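Local coordinates for glucose-6-phosphate isomerase (Plasmodium falciparum, PDB 3QKI), which probably catalyses the reversible conversion of alpha-D-glucose 6-phosphate into beta-D-fructose 6-phosphate, the second step of glycolysis, at residues 171-175 and 254-258. Residues are numbered along the deposited sequence; the frame is centred on the assembly and turned at random.
Sequences CIGIG and TAETM
Ile-174 has CG1 between its backbone N and carbonyl carbon (chi1 68°), and Thr-254 sets OG1 beside its own N (chi1 -43°), which leaves CG2 anti to that N. These rotations bring the two side chains tip to tip, in the SIS (sugar isomerase) fold of the phosphoglucose isomerase family. Strand 168-172 lies inside a parallel sheet, and the loop after it passes the first turn of helix 255-268. Ile-174 CD1 presses on Thr-254 CG2 at 3.5 Å, tight for two carbons. The same methyl lies 3.7 Å from Glu-256 OE2, because the glutamate chain bends at chi2 (85°) and crosses the isoleucine at about a right angle. On its other branch, Ile-174 CG2 packs against Glu-256 CB and Thr-257 OG1. His-429 of the second subunit packs on both Ile-174 and Glu-256. Thr-254 belongs to the fructose 6-phosphate site; its OG1 is hydrogen-bonded to Ser-249 OG, another residue of that site. The contact thus lies at the edge of the substrate site. Deeper in, Ile-172 turns CG2 onto the helix, 3.5 Å from Thr-257 O, and its side chain also touches Asn-260 and Ile-264. At Gly-173 the backbones come closest, with its CA 5.2 Å from Thr-257 CA. No direct hydrogen bond joins the segments. One water bridges them: it accepts from Ile-174 N at 3.0 Å and lies 2.7 Å from Thr-257 OG1.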
loop_
_atom_site.group_PDB
_atom_site.type_symbol
_atom_site.label_atom_id
_atom_site.label_comp_id
_atom_site.label_asym_id
_atom_site.label_seq_id
_atom_site.Cartn_x
_atom_site.Cartn_y
_atom_site.Cartn_z
ATOM N N CYS A 171 -13.077 -2.065 15.968
ATOM C CA CYS A 171 -13.276 -0.641 15.652
ATOM C C CYS A 171 -13.954 -0.559 14.304
ATOM O O CYS A 171 -13.427 -1.077 13.318
ATOM C CB CYS A 171 -11.969 0.136 15.647
ATOM S SG CYS A 171 -11.140 0.167 17.236
ATOM N N ILE A 172 -15.136 0.074 14.268
ATOM C CA ILE A 172 -15.895 0.212 13.027
ATOM C C ILE A 172 -15.848 1.677 12.638
ATOM O O ILE A 172 -16.321 2.538 13.396
ATOM C CB ILE A 172 -17.336 -0.316 13.147
ATOM C CG1 ILE A 172 -17.400 -1.723 13.812
ATOM C CG2 ILE A 172 -18.033 -0.298 11.773
ATOM C CD1 ILE A 172 -18.818 -2.257 14.032
ATOM N N GLY A 173 -15.249 1.949 11.486
ATOM C CA GLY A 173 -15.109 3.305 10.964
ATOM C C GLY A 173 -14.424 3.324 9.616
ATOM O O GLY A 173 -13.718 2.372 9.264
ATOM N N ILE A 174 -14.653 4.395 8.839
ATOM C CA ILE A 174 -14.048 4.545 7.515
ATOM C C ILE A 174 -13.051 5.710 7.509
ATOM O O ILE A 174 -13.135 6.601 8.365
ATOM C CB ILE A 174 -15.129 4.683 6.410
ATOM C CG1 ILE A 174 -15.908 6.022 6.532
ATOM C CG2 ILE A 174 -16.073 3.454 6.367
ATOM C CD1 ILE A 174 -16.760 6.348 5.347
ATOM N N GLY A 175 -12.144 5.695 6.528
ATOM C CA GLY A 175 -11.146 6.745 6.308
ATOM C C GLY A 175 -10.417 7.198 7.557
ATOM O O GLY A 175 -9.784 6.383 8.236
ATOM N N THR A 254 -23.095 7.740 8.654
ATOM C CA THR A 254 -22.154 7.308 7.594
ATOM C C THR A 254 -22.592 5.949 7.040
ATOM O O THR A 254 -22.622 4.977 7.788
ATOM C CB THR A 254 -20.753 7.159 8.188
ATOM O OG1 THR A 254 -20.489 8.250 9.050
ATOM C CG2 THR A 254 -19.690 7.040 7.123
ATOM N N ALA A 255 -22.960 5.890 5.749
ATOM C CA ALA A 255 -23.511 4.692 5.106
ATOM C C ALA A 255 -22.769 3.372 5.379
ATOM O O ALA A 255 -23.387 2.432 5.869
ATOM C CB ALA A 255 -23.714 4.925 3.611
ATOM N N GLU A 256 -21.465 3.323 5.110
ATOM C CA GLU A 256 -20.615 2.133 5.265
ATOM C C GLU A 256 -20.434 1.743 6.723
ATOM O O GLU A 256 -20.657 0.589 7.080
ATOM C CB GLU A 256 -19.224 2.349 4.601
ATOM C CG GLU A 256 -19.281 2.621 3.106
ATOM C CD GLU A 256 -19.516 4.058 2.696
ATOM O OE1 GLU A 256 -19.484 4.335 1.475
ATOM O OE2 GLU A 256 -19.736 4.905 3.593
ATOM N N THR A 257 -20.022 2.691 7.556
ATOM C CA THR A 257 -19.820 2.471 8.978
ATOM C C THR A 257 -21.096 1.936 9.643
ATOM O O THR A 257 -21.024 0.977 10.414
ATOM C CB THR A 257 -19.399 3.778 9.655
ATOM O OG1 THR A 257 -18.288 4.314 8.939
ATOM C CG2 THR A 257 -19.081 3.583 11.149
ATOM N N MET A 258 -22.244 2.579 9.361
ATOM C CA MET A 258 -23.506 2.204 9.968
ATOM C C MET A 258 -24.056 0.879 9.481
ATOM O O MET A 258 -24.581 0.131 10.304
ATOM C CB MET A 258 -24.536 3.343 9.963
ATOM C CG MET A 258 -24.054 4.607 10.706
ATOM S SD MET A 258 -23.152 4.326 12.248
ATOM C CE MET A 258 -24.424 3.506 13.221
HETATM O O HOH W 1 -16.714 6.180 10.023
#